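Local coordinates for protein octenoyl-CoA reductase/carboxylase (Streptomyces sp., PDB 4A0S) that probably catalyses the NADPH-dependent reductive carboxylation of 2-octenoyl-CoA, supplying an extender unit for cinnabaramide polyketide biosynthesis, at residues F375-V387 with L431-T443. Numbering follows the deposited sequence.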
ATOM      1  N   PHE A 375       3.824  24.424   2.327  1.00 16.78           N
ATOM      2  CA  PHE A 375       3.733  25.877   2.195  1.00 16.96           C
ATOM      3  C   PHE A 375       4.635  26.549   3.205  1.00 17.19           C
ATOM      4  O   PHE A 375       5.325  27.521   2.885  1.00 17.44           O
ATOM      5  CB  PHE A 375       2.294  26.351   2.366  1.00 16.84           C
ATOM      6  CG  PHE A 375       1.489  26.189   1.137  1.00 16.75           C
ATOM      7  CD1 PHE A 375       1.506  27.173   0.154  1.00 16.98           C
ATOM      8  CD2 PHE A 375       0.763  25.029   0.917  1.00 16.53           C
ATOM      9  CE1 PHE A 375       0.773  27.017  -1.016  1.00 16.87           C
ATOM     10  CE2 PHE A 375       0.020  24.865  -0.259  1.00 16.53           C
ATOM     11  CZ  PHE A 375       0.030  25.862  -1.222  1.00 16.65           C
ATOM     12  N   GLU A 376       4.645  25.984   4.411  1.00 17.12           N
ATOM     13  CA  GLU A 376       5.387  26.520   5.544  1.00 17.35           C
ATOM     14  C   GLU A 376       6.879  26.613   5.263  1.00 17.61           C
ATOM     15  O   GLU A 376       7.525  27.563   5.696  1.00 17.89           O
ATOM     16  CB  GLU A 376       5.133  25.681   6.795  1.00 17.24           C
ATOM     17  CG  GLU A 376       3.838  26.033   7.509  1.00 17.13           C
ATOM     18  CD  GLU A 376       3.557  25.092   8.658  1.00 18.07           C
ATOM     19  OE1 GLU A 376       4.157  24.003   8.685  1.00 18.08           O
ATOM     20  OE2 GLU A 376       2.762  25.450   9.545  1.00 18.20           O
ATOM     21  N   SER A 377       7.403  25.630   4.528  1.00 17.54           N
ATOM     22  CA  SER A 377       8.818  25.584   4.157  1.00 17.80           C
ATOM     23  C   SER A 377       9.101  26.394   2.893  1.00 18.20           C
ATOM     24  O   SER A 377      10.265  26.633   2.547  1.00 18.25           O
ATOM     25  CB  SER A 377       9.213  24.141   3.886  1.00 17.68           C
ATOM     26  OG  SER A 377       8.549  23.687   2.726  1.00 17.54           O
ATOM     27  N   GLY A 378       8.044  26.762   2.173  1.00 17.92           N
ATOM     28  CA  GLY A 378       8.209  27.502   0.927  1.00 18.23           C
ATOM     29  C   GLY A 378       8.491  26.562  -0.234  1.00 18.61           C
ATOM     30  O   GLY A 378       8.717  27.007  -1.359  1.00 18.68           O
ATOM     31  N   ALA A 379       8.454  25.247   0.037  1.00 17.85           N
ATOM     32  CA  ALA A 379       8.610  24.266  -1.017  1.00 18.06           C
ATOM     33  C   ALA A 379       7.531  24.458  -2.069  1.00 17.64           C
ATOM     34  O   ALA A 379       7.768  24.286  -3.258  1.00 18.15           O
ATOM     35  CB  ALA A 379       8.533  22.870  -0.453  1.00 17.85           C
ATOM     36  N   VAL A 380       6.343  24.811  -1.599  1.00 17.34           N
ATOM     37  CA  VAL A 380       5.194  25.034  -2.446  1.00 17.24           C
ATOM     38  C   VAL A 380       4.707  26.447  -2.109  1.00 17.33           C
ATOM     39  O   VAL A 380       4.810  26.901  -0.956  1.00 17.35           O
ATOM     40  CB  VAL A 380       4.125  23.950  -2.191  1.00 16.94           C
ATOM     41  CG1 VAL A 380       2.813  24.287  -2.859  1.00 16.87           C
ATOM     42  CG2 VAL A 380       4.636  22.582  -2.689  1.00 16.89           C
ATOM     43  N   VAL A 381       4.219  27.145  -3.127  1.00 17.43           N
ATOM     44  CA  VAL A 381       3.883  28.555  -2.990  1.00 17.58           C
ATOM     45  C   VAL A 381       2.457  28.768  -3.463  1.00 17.47           C
ATOM     46  O   VAL A 381       1.943  27.962  -4.253  1.00 17.35           O
ATOM     47  CB  VAL A 381       4.851  29.461  -3.772  1.00 17.92           C
ATOM     48  CG1 VAL A 381       6.306  29.266  -3.281  1.00 18.09           C
ATOM     49  CG2 VAL A 381       4.707  29.245  -5.301  1.00 18.00           C
ATOM     50  N   PRO A 382       1.809  29.841  -2.963  1.00 17.53           N
ATOM     51  CA  PRO A 382       0.419  30.118  -3.305  1.00 17.56           C
ATOM     52  C   PRO A 382       0.348  30.449  -4.779  1.00 17.76           C
ATOM     53  O   PRO A 382       1.269  31.053  -5.318  1.00 18.20           O
ATOM     54  CB  PRO A 382       0.087  31.350  -2.464  1.00 17.78           C
ATOM     55  CG  PRO A 382       1.026  31.290  -1.334  1.00 17.71           C
ATOM     56  CD  PRO A 382       2.296  30.761  -1.926  1.00 17.68           C
ATOM     57  N   ALA A 383      -0.749  30.027  -5.397  1.00 17.52           N
ATOM     58  CA  ALA A 383      -0.999  30.179  -6.810  1.00 17.70           C
ATOM     59  C   ALA A 383      -1.898  31.395  -7.032  1.00 17.86           C
ATOM     60  O   ALA A 383      -2.618  31.456  -8.013  1.00 17.95           O
ATOM     61  CB  ALA A 383      -1.666  28.933  -7.342  1.00 17.51           C
ATOM     62  N   MET A 384      -1.843  32.361  -6.120  1.00 18.24           N
ATOM     63  CA  MET A 384      -2.705  33.532  -6.239  1.00 18.62           C
ATOM     64  C   MET A 384      -2.274  34.341  -7.435  1.00 18.99           C
ATOM     65  O   MET A 384      -1.092  34.562  -7.641  1.00 19.38           O
ATOM     66  CB  MET A 384      -2.640  34.374  -4.979  1.00 18.86           C
ATOM     67  CG  MET A 384      -3.593  35.547  -4.979  1.00 19.45           C
ATOM     68  SD  MET A 384      -3.369  36.421  -3.451  1.00 20.44           S
ATOM     69  CE  MET A 384      -1.859  37.334  -3.794  1.00 21.08           C
ATOM     70  N   SER A 385      -3.236  34.770  -8.233  1.00 19.21           N
ATOM     71  CA  SER A 385      -2.937  35.558  -9.423  1.00 19.59           C
ATOM     72  C   SER A 385      -3.727  36.847  -9.448  1.00 20.12           C
ATOM     73  O   SER A 385      -3.427  37.758 -10.232  1.00 20.69           O
ATOM     74  CB  SER A 385      -3.263  34.758 -10.672  1.00 19.46           C
ATOM     75  OG  SER A 385      -4.649  34.497 -10.772  1.00 18.90           O
ATOM     76  N   ALA A 386      -4.755  36.907  -8.610  1.00 19.49           N
ATOM     77  CA  ALA A 386      -5.633  38.060  -8.560  1.00 19.61           C
ATOM     78  C   ALA A 386      -6.285  38.114  -7.204  1.00 19.37           C
ATOM     79  O   ALA A 386      -6.451  37.093  -6.540  1.00 18.75           O
ATOM     80  CB  ALA A 386      -6.690  37.984  -9.670  1.00 19.72           C
ATOM     81  N   VAL A 387      -6.623  39.321  -6.773  1.00 19.68           N
ATOM     82  CA  VAL A 387      -7.279  39.501  -5.499  1.00 19.72           C
ATOM     83  C   VAL A 387      -8.453  40.426  -5.749  1.00 20.05           C
ATOM     84  O   VAL A 387      -8.320  41.418  -6.450  1.00 20.24           O
ATOM     85  CB  VAL A 387      -6.323  40.134  -4.456  1.00 20.23           C
ATOM     86  CG1 VAL A 387      -6.980  40.165  -3.090  1.00 20.01           C
ATOM     87  CG2 VAL A 387      -4.993  39.393  -4.412  1.00 20.12           C
ATOM     88  N   LEU A 431      12.250  33.729   1.267  1.00 27.09           N
ATOM     89  CA  LEU A 431      11.642  32.987   0.165  1.00 26.34           C
ATOM     90  C   LEU A 431      11.462  33.900  -1.030  1.00 26.18           C
ATOM     91  O   LEU A 431      11.651  33.496  -2.178  1.00 26.50           O
ATOM     92  CB  LEU A 431      10.314  32.342   0.582  1.00 25.39           C
ATOM     93  CG  LEU A 431      10.405  31.222   1.636  1.00 26.44           C
ATOM     94  CD1 LEU A 431       9.019  30.852   2.153  1.00 25.43           C
ATOM     95  CD2 LEU A 431      11.137  29.986   1.116  1.00 28.03           C
ATOM     96  N   GLY A 432      11.102  35.143  -0.740  1.00 26.36           N
ATOM     97  CA  GLY A 432      10.961  36.153  -1.763  1.00 27.13           C
ATOM     98  C   GLY A 432       9.517  36.270  -2.158  1.00 25.98           C
ATOM     99  O   GLY A 432       8.861  35.273  -2.462  1.00 24.19           O
ATOM    100  N   GLU A 433       9.037  37.507  -2.178  1.00 27.14           N
ATOM    101  CA  GLU A 433       7.654  37.805  -2.499  1.00 27.27           C
ATOM    102  C   GLU A 433       7.324  37.333  -3.903  1.00 26.21           C
ATOM    103  O   GLU A 433       6.204  36.912  -4.178  1.00 25.05           O
ATOM    104  CB  GLU A 433       7.433  39.307  -2.380  1.00 29.66           C
ATOM    105  CG  GLU A 433       5.999  39.710  -2.450  1.00 33.36           C
ATOM    106  CD  GLU A 433       5.773  41.103  -1.943  1.00 40.60           C
ATOM    107  OE1 GLU A 433       6.641  41.980  -2.193  1.00 43.14           O
ATOM    108  OE2 GLU A 433       4.731  41.312  -1.271  1.00 44.27           O
ATOM    109  N   ASP A 434       8.312  37.397  -4.793  1.00 27.38           N
ATOM    110  CA  ASP A 434       8.120  36.956  -6.181  1.00 27.58           C
ATOM    111  C   ASP A 434       8.070  35.447  -6.320  1.00 26.12           C
ATOM    112  O   ASP A 434       7.254  34.914  -7.086  1.00 25.66           O
ATOM    113  CB  ASP A 434       9.182  37.562  -7.111  1.00 30.57           C
ATOM    114  CG  ASP A 434       9.024  39.066  -7.260  1.00 34.81           C
ATOM    115  OD1 ASP A 434       7.922  39.579  -6.951  1.00 36.71           O
ATOM    116  OD2 ASP A 434      10.003  39.739  -7.660  1.00 39.66           O
ATOM    117  N   ARG A 435       8.924  34.752  -5.576  1.00 25.66           N
ATOM    118  CA  ARG A 435       8.847  33.302  -5.523  1.00 25.17           C
ATOM    119  C   ARG A 435       7.477  32.891  -4.984  1.00 23.21           C
ATOM    120  O   ARG A 435       6.904  31.895  -5.422  1.00 23.06           O
ATOM    121  CB  ARG A 435       9.970  32.700  -4.671  1.00 26.47           C
ATOM    122  CG  ARG A 435       9.616  31.299  -4.077  1.00 29.03           C
ATOM    123  CD  ARG A 435      10.739  30.281  -4.152  1.00 35.97           C
ATOM    124  NE  ARG A 435      10.302  28.941  -3.723  1.00 40.66           N
ATOM    125  CZ  ARG A 435       9.560  28.104  -4.455  1.00 42.82           C
ATOM    126  NH1 ARG A 435       9.126  28.450  -5.667  1.00 42.82           N
ATOM    127  NH2 ARG A 435       9.239  26.911  -3.972  1.00 45.18           N
ATOM    128  N   LEU A 436       6.963  33.663  -4.033  1.00 22.05           N
ATOM    129  CA  LEU A 436       5.684  33.367  -3.417  1.00 21.45           C
ATOM    130  C   LEU A 436       4.506  33.699  -4.314  1.00 20.87           C
ATOM    131  O   LEU A 436       3.407  33.226  -4.079  1.00 21.28           O
ATOM    132  CB  LEU A 436       5.542  34.098  -2.087  1.00 21.91           C
ATOM    133  CG  LEU A 436       6.504  33.624  -1.006  1.00 22.23           C
ATOM    134  CD1 LEU A 436       6.425  34.541   0.178  1.00 22.88           C
ATOM    135  CD2 LEU A 436       6.202  32.166  -0.605  1.00 22.91           C
ATOM    136  N   ASN A 437       4.723  34.504  -5.345  1.00 20.55           N
ATOM    137  CA  ASN A 437       3.623  34.878  -6.228  1.00 20.32           C
ATOM    138  C   ASN A 437       4.000  34.720  -7.673  1.00 20.47           C
ATOM    139  O   ASN A 437       4.018  35.713  -8.398  1.00 21.15           O
ATOM    140  CB  ASN A 437       3.201  36.324  -5.979  1.00 21.15           C
ATOM    141  CG  ASN A 437       2.548  36.506  -4.640  1.00 21.36           C
ATOM    142  OD1 ASN A 437       1.341  36.328  -4.505  1.00 22.19           O
ATOM    143  ND2 ASN A 437       3.336  36.870  -3.644  1.00 20.14           N
ATOM    144  N   PRO A 438       4.285  33.470  -8.106  1.00 20.64           N
ATOM    145  CA  PRO A 438       4.676  33.212  -9.482  1.00 21.28           C
ATOM    146  C   PRO A 438       3.617  33.682 -10.466  1.00 21.18           C
ATOM    147  O   PRO A 438       3.939  34.093 -11.582  1.00 21.72           O
ATOM    148  CB  PRO A 438       4.798  31.689  -9.533  1.00 22.17           C
ATOM    149  CG  PRO A 438       4.006  31.194  -8.368  1.00 21.71           C
ATOM    150  CD  PRO A 438       4.219  32.225  -7.321  1.00 20.75           C
ATOM    151  N   LEU A 439       2.360  33.641 -10.037  1.00 20.48           N
ATOM    152  CA  LEU A 439       1.252  33.978 -10.920  1.00 20.87           C
ATOM    153  C   LEU A 439       0.765  35.415 -10.808  1.00 21.27           C
ATOM    154  O   LEU A 439      -0.252  35.760 -11.406  1.00 21.87           O
ATOM    155  CB  LEU A 439       0.091  33.008 -10.703  1.00 20.70           C
ATOM    156  CG  LEU A 439       0.404  31.534 -10.982  1.00 22.15           C
ATOM    157  CD1 LEU A 439      -0.844  30.713 -10.781  1.00 23.77           C
ATOM    158  CD2 LEU A 439       0.989  31.308 -12.399  1.00 23.18           C
ATOM    159  N   ARG A 440       1.498  36.259 -10.089  1.00 21.86           N
ATOM    160  CA  ARG A 440       1.045  37.626  -9.873  1.00 23.74           C
ATOM    161  C   ARG A 440       0.750  38.290 -11.218  1.00 24.48           C
ATOM    162  O   ARG A 440       1.571  38.233 -12.139  1.00 24.52           O
ATOM    163  CB  ARG A 440       2.097  38.446  -9.130  1.00 25.06           C
ATOM    164  CG  ARG A 440       1.597  39.812  -8.726  1.00 29.91           C
ATOM    165  CD  ARG A 440       2.726  40.832  -8.589  1.00 36.75           C
ATOM    166  NE  ARG A 440       3.868  40.337  -7.809  1.00 40.04           N
ATOM    167  CZ  ARG A 440       3.831  39.973  -6.526  1.00 40.11           C
ATOM    168  NH1 ARG A 440       2.695  40.006  -5.839  1.00 41.37           N
ATOM    169  NH2 ARG A 440       4.942  39.556  -5.931  1.00 40.56           N
ATOM    170  N   GLY A 441      -0.436  38.875 -11.332  1.00 25.28           N
ATOM    171  CA  GLY A 441      -0.777  39.678 -12.515  1.00 26.66           C
ATOM    172  C   GLY A 441      -1.117  38.903 -13.781  1.00 25.74           C
ATOM    173  O   GLY A 441      -1.526  39.502 -14.777  1.00 27.11           O
ATOM    174  N   LEU A 442      -0.961  37.581 -13.752  1.00 23.51           N
ATOM    175  CA  LEU A 442      -1.245  36.751 -14.930  1.00 23.35           C
ATOM    176  C   LEU A 442      -2.715  36.455 -15.041  1.00 23.70           C
ATOM    177  O   LEU A 442      -3.395  36.326 -14.037  1.00 23.51           O
ATOM    178  CB  LEU A 442      -0.479  35.433 -14.880  1.00 22.05           C
ATOM    179  CG  LEU A 442       1.050  35.531 -14.892  1.00 22.37           C
ATOM    180  CD1 LEU A 442       1.628  34.165 -15.196  1.00 20.99           C
ATOM    181  CD2 LEU A 442       1.541  36.573 -15.888  1.00 23.32           C
ATOM    182  N   THR A 443      -3.199  36.372 -16.277  1.00 24.75           N
ATOM    183  CA  THR A 443      -4.586  36.051 -16.549  1.00 25.62           C
ATOM    184  C   THR A 443      -4.638  35.048 -17.686  1.00 26.11           C
ATOM    185  O   THR A 443      -3.610  34.736 -18.290  1.00 25.93           O
ATOM    186  CB  THR A 443      -5.411  37.319 -16.931  1.00 27.71           C
ATOM    187  OG1 THR A 443      -4.937  37.826 -18.180  1.00 28.23           O
ATOM    188  CG2 THR A 443      -5.303  38.408 -15.863  1.00 27.95           C
TER
HETATM  189  O   HOH W   1       0.961  33.087  -7.529  1.00  2.00           O
HETATM  190  O   HOH W   2       0.595  33.742  -4.563  1.00  2.00           O
HETATM  191  O   HOH W   3       0.028  36.997  -6.767  1.00  2.00           O
HETATM  192  O   HOH W   4      -5.757  35.293 -12.968  1.00  2.00           O
HETATM  193  O   HOH W   5      -1.945  40.228  -9.135  1.00  9.44           O
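In this medium-chain dehydrogenase/reductase fold, the link from helix 365-376 of the Rossmann domain to strand 384-389 is lined by the C-terminal tail, a case of two largely irregular segments joined by apolar packing and water. Val381 is the hub: its CG1 sits over the centre of one face of the Arg435 guanidinium, 3.6 Å from CZ, and also meets Leu436 CD2. Its CG2 packs 3.6 Å from Pro438 CD. Cutting Val381 back to alanine would remove both methyls and is likely to uncover that guanidinium face and open a gap beside Pro438. Arg435 turns its chain, CG anti to the backbone N (chi1 155°) with a bend at chi2, toward Gly378, where NH2 gives a weak hydrogen bond to Gly378 O (2.7 Å). Leu431 CD1 rests 3.7 Å from Gly378 CA, where a CB would clash with this leucine. Farther along, Leu439 CD1 packs against Ala383 CB, and ordered waters bridge the segments: one accepts from Leu439 N and lies near Pro382 O. Ser385 OG is hydrogen-bonded to Val406 O, while a water bridges it to Leu442 O. Another water accepts from Gly441 N and donates to Ser385 O, backing a weak direct bond between them (3.4 Å, N-H...O angle 139°).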